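Local coordinates for hypothetical protein aq_1956 (Aquifex aeolicus, PDB 2YVT) that is of unknown function but belongs to the calcineurin-like metallophosphoesterase superfamily and may therefore hydrolyse phosphate esters with the aid of bound metal ions, at residues P22-K25 with G26-E30; R121-E125 with G126-W130; T182-G186 with E187-R191. All coordinates share one frame; numbering follows the deposited sequence.

In the fold
The three contacts are local ones, strung in series along a single chain folded as a calcineurin-like two-sheet domain. Interaction 1 takes up most of the outer helix 21-31, which covers the sheet that includes strand 7-12. Interaction 2, at residues 121-130, takes the chain from the edge of that sheet to the edge of the second. Interaction 3 lies in the loop that leaves strand 175-180 of the second sheet. Their centres are 23 to 27 Å apart; interactions 2 and 3 come nearest, about 9 Å between closest atoms. In related metallophosphoesterases such post-strand loops surround the metal site, so the 182-191 loop may lie close to an equivalent pocket here.

Interaction 1: P22-K25 with G26-E30; sequences PKLK and GVIAE
Leu24, Lys25 and Gly26 carry most of this contact within helix 21-31, which the two segments nearly fill. Their backbones are joined to the next turn by the i to i+4 hydrogen bonds of an alpha helix. Gly26 N donates to Pro22 O at 3.1 Å, the most bent of the four (149° at the hydrogen). Ile28 N reaches Leu24 O at 3.0 Å with a straighter approach of 162°. Ala29 N meets Lys25 O, likewise at 3.0 Å, and Val27 N binds Lys23 O. Side chains add little across the turn. Leu24 CG lies 4.2 Å from Ile28 CD1, the two branches crossing obliquely. With its CG1 beside the backbone N (chi1 -70°), Ile28 folds that branch back over the preceding turn, and CG1 comes within 3.4 Å of Leu24 O. Val27 does something similar with CG2, 3.5 Å from Lys23 O. Lys25 stays extended through chi3 and bends only at chi4. At Gly26 a beta carbon would fit, so the turn itself does not demand a glycine.

The helix is the middle element of the beta-alpha-beta unit made with strands 7-12 and 35-39. Leu24, Val27 and Ile28 all rest on Leu9 of strand 7-12, and Leu24 also touches Ile11. Chemically the contact is therefore two-sided: backbone bonds satisfy the carbonyls within the helix, the aliphatic branches gather on the face against the sheet, and Lys23 and Lys25 lie on the exposed side, with Lys23 also touching Phe259 and Lys25 Leu88.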
loop_
_atom_site.group_PDB
_atom_site.type_symbol
_atom_site.label_atom_id
_atom_site.label_comp_id
_atom_site.label_asym_id
_atom_site.label_seq_id
_atom_site.Cartn_x
_atom_site.Cartn_y
_atom_site.Cartn_z
ATOM N N PRO A 22 1.795 -4.596 18.926
ATOM C CA PRO A 22 2.844 -4.545 19.964
ATOM C C PRO A 22 4.240 -4.962 19.486
ATOM O O PRO A 22 5.244 -4.357 19.901
ATOM C CB PRO A 22 2.317 -5.498 21.042
ATOM C CG PRO A 22 0.829 -5.429 20.880
ATOM C CD PRO A 22 0.618 -5.361 19.384
ATOM N N LYS A 23 4.313 -5.957 18.603
ATOM C CA LYS A 23 5.615 -6.356 18.067
ATOM C C LYS A 23 6.158 -5.300 17.108
ATOM O O LYS A 23 7.359 -5.016 17.104
ATOM C CB LYS A 23 5.555 -7.743 17.425
ATOM C CG LYS A 23 5.564 -8.850 18.482
ATOM C CD LYS A 23 5.442 -10.228 17.877
ATOM C CE LYS A 23 5.292 -11.289 18.980
ATOM N NZ LYS A 23 6.558 -11.529 19.736
ATOM N N LEU A 24 5.271 -4.689 16.323
ATOM C CA LEU A 24 5.697 -3.606 15.438
ATOM C C LEU A 24 6.237 -2.415 16.247
ATOM O O LEU A 24 7.270 -1.829 15.908
ATOM C CB LEU A 24 4.558 -3.191 14.499
ATOM C CG LEU A 24 4.925 -2.171 13.417
ATOM C CD1 LEU A 24 5.976 -2.703 12.440
ATOM C CD2 LEU A 24 3.689 -1.687 12.679
ATOM N N LYS A 25 5.547 -2.090 17.334
ATOM C CA LYS A 25 5.994 -1.065 18.277
ATOM C C LYS A 25 7.410 -1.354 18.791
ATOM O O LYS A 25 8.241 -0.446 18.880
ATOM C CB LYS A 25 5.008 -0.966 19.445
ATOM C CG LYS A 25 5.293 0.182 20.406
ATOM C CD LYS A 25 4.156 0.370 21.395
ATOM C CE LYS A 25 4.247 1.741 22.075
ATOM N NZ LYS A 25 3.920 2.872 21.134
ATOM N N GLY A 26 7.677 -2.621 19.111
ATOM C CA GLY A 26 8.999 -3.041 19.579
ATOM C C GLY A 26 10.090 -2.786 18.555
ATOM O O GLY A 26 11.170 -2.288 18.895
ATOM N N VAL A 27 9.798 -3.113 17.294
ATOM C CA VAL A 27 10.752 -2.899 16.203
ATOM C C VAL A 27 11.014 -1.405 16.033
ATOM O O VAL A 27 12.152 -0.984 15.849
ATOM C CB VAL A 27 10.263 -3.533 14.870
ATOM C CG1 VAL A 27 11.177 -3.154 13.703
ATOM C CG2 VAL A 27 10.173 -5.040 15.013
ATOM N N ILE A 28 9.952 -0.608 16.114
ATOM C CA ILE A 28 10.073 0.846 16.006
ATOM C C ILE A 28 10.995 1.400 17.103
ATOM O O ILE A 28 11.862 2.231 16.823
ATOM C CB ILE A 28 8.679 1.527 15.999
ATOM C CG1 ILE A 28 7.950 1.222 14.682
ATOM C CG2 ILE A 28 8.797 3.041 16.209
ATOM C CD1 ILE A 28 6.461 1.480 14.733
ATOM N N ALA A 29 10.831 0.908 18.330
ATOM C CA ALA A 29 11.675 1.322 19.456
ATOM C C ALA A 29 13.142 0.937 19.249
ATOM O O ALA A 29 14.046 1.740 19.502
ATOM C CB ALA A 29 11.148 0.731 20.762
ATOM N N GLU A 30 13.364 -0.286 18.778
ATOM C CA GLU A 30 14.707 -0.821 18.573
ATOM C C GLU A 30 15.430 -0.143 17.406
ATOM O O GLU A 30 16.605 0.225 17.519
ATOM C CB GLU A 30 14.641 -2.337 18.350
ATOM C CG GLU A 30 15.995 -2.995 18.079
ATOM C CD GLU A 30 15.886 -4.408 17.525
ATOM O OE1 GLU A 30 14.816 -4.781 16.984
ATOM O OE2 GLU A 30 16.887 -5.149 17.627
#

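Interaction 2: R121-E125 with G126-W130; sequences RVLHE and GFAGW
A G1 beta bulge, in which Glu125 and Gly126 both face Gly138, ends the turn that brings Arg121 and Leu123 up against Ala128. Glu125 takes the left-handed helical backbone conformation (phi 59°, psi 38°), and the chain then runs out into strand 126-130. Across the turn the touching is largely apolar. Arg121 CD presses on Ala128 CB at 3.3 Å, a close approach between carbons, and the guanidinium passes the same methyl obliquely, with NE at 3.8 Å. The arginine is extended as far as CD and bends at chi3 (-88°), which carries NH1 toward the carbonyl of Phe127. That oxygen is 3.6 Å from NH1, and a water spans the gap: it donates to Phe127 O at 2.6 Å and accepts a weak bond from Arg121 NH1 at 3.3 Å. The same water lies over one face of the Phe127 ring. Beside the arginine, Leu123 sends CD2 to within 3.9 Å of Ala128 CB, on the inner side of the turn. On the outer side, Glu125 CG sits over the centre of the His124 imidazole, 3.7 Å above its plane. The polar ends of both residues find partners beyond the turn: Glu125 OE1 bonds Tyr160 OH, while His124 uses ND1 for Gly140 N and NE2 for Tyr156 OH.

Arg121 and Leu123 are backbone-bonded to strand 91-95, which lies next to the edge strand 120-122 of the first sheet, whereas Gly126 and Ala128 pair antiparallel with strand 134-144 of the second. Phe93 touches Arg121, Leu123 and Ala128 alike, and helix 103-112 contributes Leu103 against His124.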
loop_
_atom_site.group_PDB
_atom_site.type_symbol
_atom_site.label_atom_id
_atom_site.label_comp_id
_atom_site.label_asym_id
_atom_site.label_seq_id
_atom_site.Cartn_x
_atom_site.Cartn_y
_atom_site.Cartn_z
ATOM N N ARG A 121 -0.179 10.327 6.841
ATOM C CA ARG A 121 -0.619 10.829 5.551
ATOM C C ARG A 121 -0.997 9.656 4.664
ATOM O O ARG A 121 -0.181 8.775 4.427
ATOM C CB ARG A 121 0.501 11.634 4.904
ATOM C CG ARG A 121 0.171 12.128 3.518
ATOM C CD ARG A 121 1.216 13.100 3.034
ATOM N NE ARG A 121 0.931 14.480 3.430
ATOM C CZ ARG A 121 0.348 15.377 2.639
ATOM N NH1 ARG A 121 -0.020 15.048 1.407
ATOM N NH2 ARG A 121 0.127 16.607 3.085
ATOM N N VAL A 122 -2.238 9.646 4.190
ATOM C CA VAL A 122 -2.663 8.663 3.202
ATOM C C VAL A 122 -2.259 9.160 1.818
ATOM O O VAL A 122 -2.537 10.310 1.457
ATOM C CB VAL A 122 -4.196 8.409 3.263
ATOM C CG1 VAL A 122 -4.663 7.628 2.046
ATOM C CG2 VAL A 122 -4.558 7.674 4.545
ATOM N N LEU A 123 -1.583 8.296 1.060
ATOM C CA LEU A 123 -1.178 8.614 -0.305
ATOM C C LEU A 123 -1.892 7.690 -1.261
ATOM O O LEU A 123 -1.653 6.483 -1.280
ATOM C CB LEU A 123 0.337 8.474 -0.480
ATOM C CG LEU A 123 1.215 9.407 0.343
ATOM C CD1 LEU A 123 2.666 9.089 0.058
ATOM C CD2 LEU A 123 0.909 10.864 0.041
ATOM N N HIS A 124 -2.803 8.262 -2.031
ATOM C CA HIS A 124 -3.497 7.505 -3.052
ATOM C C HIS A 124 -3.841 8.433 -4.202
ATOM O O HIS A 124 -4.630 9.370 -4.039
ATOM C CB HIS A 124 -4.760 6.830 -2.502
ATOM C CG HIS A 124 -5.504 6.043 -3.535
ATOM N ND1 HIS A 124 -4.925 5.001 -4.231
ATOM C CD2 HIS A 124 -6.763 6.163 -4.017
ATOM C CE1 HIS A 124 -5.801 4.502 -5.085
ATOM N NE2 HIS A 124 -6.922 5.196 -4.983
ATOM N N GLU A 125 -3.230 8.171 -5.358
ATOM C CA GLU A 125 -3.315 9.074 -6.516
ATOM C C GLU A 125 -2.779 10.461 -6.147
ATOM O O GLU A 125 -3.301 11.493 -6.579
ATOM C CB GLU A 125 -4.744 9.169 -7.049
ATOM C CG GLU A 125 -5.418 7.825 -7.232
ATOM C CD GLU A 125 -6.811 7.961 -7.756
ATOM O OE1 GLU A 125 -6.964 8.542 -8.840
ATOM O OE2 GLU A 125 -7.752 7.503 -7.079
ATOM N N GLY A 126 -1.722 10.470 -5.342
ATOM C CA GLY A 126 -1.189 11.705 -4.805
ATOM C C GLY A 126 0.214 11.534 -4.278
ATOM O O GLY A 126 0.828 10.457 -4.397
ATOM N N PHE A 127 0.714 12.606 -3.675
ATOM C CA PHE A 127 2.127 12.702 -3.386
ATOM C C PHE A 127 2.352 13.569 -2.170
ATOM O O PHE A 127 1.491 14.367 -1.794
ATOM C CB PHE A 127 2.847 13.321 -4.582
ATOM C CG PHE A 127 2.462 14.752 -4.833
ATOM C CD1 PHE A 127 3.248 15.791 -4.344
ATOM C CD2 PHE A 127 1.300 15.058 -5.538
ATOM C CE1 PHE A 127 2.887 17.122 -4.572
ATOM C CE2 PHE A 127 0.926 16.392 -5.764
ATOM C CZ PHE A 127 1.726 17.421 -5.277
ATOM N N ALA A 128 3.532 13.420 -1.581
ATOM C CA ALA A 128 3.956 14.281 -0.496
ATOM C C ALA A 128 5.466 14.419 -0.545
ATOM O O ALA A 128 6.180 13.462 -0.864
ATOM C CB ALA A 128 3.530 13.702 0.822
ATOM N N GLY A 129 5.952 15.616 -0.238
ATOM C CA GLY A 129 7.391 15.813 -0.075
ATOM C C GLY A 129 7.825 15.289 1.282
ATOM O O GLY A 129 7.045 15.306 2.236
ATOM N N TRP A 130 9.064 14.810 1.372
ATOM C CA TRP A 130 9.607 14.340 2.648
ATOM C C TRP A 130 11.025 14.858 2.849
ATOM O O TRP A 130 11.889 14.666 1.990
ATOM C CB TRP A 130 9.543 12.805 2.735
ATOM C CG TRP A 130 10.217 12.198 3.944
ATOM C CD1 TRP A 130 10.099 12.603 5.239
ATOM C CD2 TRP A 130 11.091 11.059 3.959
ATOM N NE1 TRP A 130 10.855 11.800 6.060
ATOM C CE2 TRP A 130 11.473 10.843 5.301
ATOM C CE3 TRP A 130 11.584 10.197 2.968
ATOM C CZ2 TRP A 130 12.338 9.804 5.680
ATOM C CZ3 TRP A 130 12.440 9.164 3.345
ATOM C CH2 TRP A 130 12.806 8.978 4.691
HETATM O O HOH W 1 0.054 16.518 -1.585
#

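Interaction 3: T182-G186 with E187-R191; sequences TPPIG and EFVDR
This is a side-chain-to-backbone contact within a loop, where Asp190 folds back on the residues Pro183 to Gly186 that follow strand 175-180. Its OD1 accepts Gly186 N at 3.0 Å, and although the N-H points well at it (165°), the donor comes from above the carboxylate plane. CG stands between the backbone N and the carbonyl carbon (chi1 80°), which tucks the carboxylate inward and brings CB to 3.2 Å from Pro184 O. The ring of Pro183 crosses this side chain at about a right angle, its CG 3.6 Å from Asp190 CB, and Ile185 CD1 touches OD2. The same carboxylate reaches outward, OD1 to His198 ND1 and OD2 to Gly200 N. Replacing Asp190 by an alanine would probably leave Gly186 N, His198 and Gly200 N without the carboxylate oxygens they bond to.

Phe188 to Arg191 form a type I beta turn, in a loop which in calcineurin-like phosphoesterases commonly borders the metal site. Gly186 has to be small here, since a beta carbon would clash with Val189 CG2, and that methyl also lies 4.0 Å from Pro184 CG. Across the turn, Arg191 grips Glu187 O side-on, in the plane of its guanidinium, through NE at 2.9 Å and NH2 at 3.1 Å; the NH2 bond uses a carbonyl lone pair, the NE bond does not. Glu226 takes up the backbone nitrogens of Glu187, Phe188 and Val189, and Asn235 binds Val189 O.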
loop_
_atom_site.group_PDB
_atom_site.type_symbol
_atom_site.label_atom_id
_atom_site.label_comp_id
_atom_site.label_asym_id
_atom_site.label_seq_id
_atom_site.Cartn_x
_atom_site.Cartn_y
_atom_site.Cartn_z
ATOM N N THR A 182 -0.081 -2.880 -5.677
ATOM C CA THR A 182 0.225 -3.889 -6.684
ATOM C C THR A 182 1.713 -3.890 -7.037
ATOM O O THR A 182 2.267 -2.841 -7.375
ATOM C CB THR A 182 -0.607 -3.651 -7.947
ATOM O OG1 THR A 182 -1.986 -3.626 -7.596
ATOM C CG2 THR A 182 -0.379 -4.754 -8.969
ATOM N N PRO A 183 2.362 -5.069 -6.950
ATOM C CA PRO A 183 3.761 -5.154 -7.351
ATOM C C PRO A 183 3.931 -5.356 -8.859
ATOM O O PRO A 183 2.994 -5.796 -9.536
ATOM C CB PRO A 183 4.257 -6.403 -6.610
ATOM C CG PRO A 183 3.054 -7.301 -6.554
ATOM C CD PRO A 183 1.849 -6.365 -6.456
ATOM N N PRO A 184 5.125 -5.047 -9.375
ATOM C CA PRO A 184 5.424 -5.387 -10.760
ATOM C C PRO A 184 5.724 -6.870 -10.893
ATOM O O PRO A 184 5.984 -7.545 -9.891
ATOM C CB PRO A 184 6.708 -4.606 -11.031
ATOM C CG PRO A 184 7.400 -4.580 -9.696
ATOM C CD PRO A 184 6.277 -4.417 -8.701
ATOM N N ILE A 185 5.714 -7.363 -12.130
ATOM C CA ILE A 185 6.225 -8.698 -12.435
ATOM C C ILE A 185 7.722 -8.748 -12.120
ATOM O O ILE A 185 8.501 -7.937 -12.625
ATOM C CB ILE A 185 6.001 -9.065 -13.929
ATOM C CG1 ILE A 185 4.542 -8.833 -14.361
ATOM C CG2 ILE A 185 6.471 -10.496 -14.209
ATOM C CD1 ILE A 185 3.500 -9.662 -13.625
ATOM N N GLY A 186 8.113 -9.693 -11.272
ATOM C CA GLY A 186 9.507 -9.851 -10.887
ATOM C C GLY A 186 9.795 -11.266 -10.437
ATOM O O GLY A 186 8.881 -12.077 -10.267
ATOM N N GLU A 187 11.070 -11.565 -10.233
ATOM C CA GLU A 187 11.462 -12.907 -9.801
ATOM C C GLU A 187 10.902 -13.242 -8.419
ATOM O O GLU A 187 10.486 -14.382 -8.160
ATOM C CB GLU A 187 12.985 -13.031 -9.808
ATOM C CG GLU A 187 13.495 -14.435 -9.510
ATOM C CD GLU A 187 14.996 -14.574 -9.658
ATOM O OE1 GLU A 187 15.668 -13.591 -10.039
ATOM O OE2 GLU A 187 15.511 -15.688 -9.394
ATOM N N PHE A 188 10.881 -12.238 -7.540
ATOM C CA PHE A 188 10.516 -12.433 -6.142
ATOM C C PHE A 188 9.373 -11.531 -5.702
ATOM O O PHE A 188 8.530 -11.929 -4.893
ATOM C CB PHE A 188 11.724 -12.158 -5.241
ATOM C CG PHE A 188 12.927 -13.011 -5.552
ATOM C CD1 PHE A 188 12.933 -14.361 -5.235
ATOM C CD2 PHE A 188 14.048 -12.456 -6.155
ATOM C CE1 PHE A 188 14.044 -15.156 -5.525
ATOM C CE2 PHE A 188 15.171 -13.245 -6.446
ATOM C CZ PHE A 188 15.158 -14.589 -6.130
ATOM N N VAL A 189 9.356 -10.307 -6.220
ATOM C CA VAL A 189 8.491 -9.275 -5.647
ATOM C C VAL A 189 6.995 -9.472 -5.904
ATOM O O VAL A 189 6.173 -8.801 -5.281
ATOM C CB VAL A 189 8.934 -7.840 -6.043
ATOM C CG1 VAL A 189 10.326 -7.544 -5.485
ATOM C CG2 VAL A 189 8.873 -7.642 -7.561
ATOM N N ASP A 190 6.635 -10.372 -6.821
ATOM C CA ASP A 190 5.221 -10.686 -7.026
ATOM C C ASP A 190 4.944 -12.186 -6.988
ATOM O O ASP A 190 3.954 -12.659 -7.552
ATOM C CB ASP A 190 4.674 -10.016 -8.297
ATOM C CG ASP A 190 5.032 -10.761 -9.570
ATOM O OD1 ASP A 190 6.133 -11.338 -9.647
ATOM O OD2 ASP A 190 4.200 -10.739 -10.501
ATOM N N ARG A 191 5.819 -12.917 -6.293
ATOM C CA ARG A 191 5.710 -14.364 -6.208
ATOM C C ARG A 191 5.940 -14.913 -4.805
ATOM O O ARG A 191 6.525 -14.247 -3.944
ATOM C CB ARG A 191 6.680 -15.021 -7.189
ATOM C CG ARG A 191 6.387 -14.669 -8.639
ATOM C CD ARG A 191 6.889 -15.750 -9.593
ATOM N NE ARG A 191 8.345 -15.808 -9.603
ATOM C CZ ARG A 191 9.057 -16.677 -10.310
ATOM N NH1 ARG A 191 8.448 -17.576 -11.075
ATOM N NH2 ARG A 191 10.379 -16.646 -10.249
#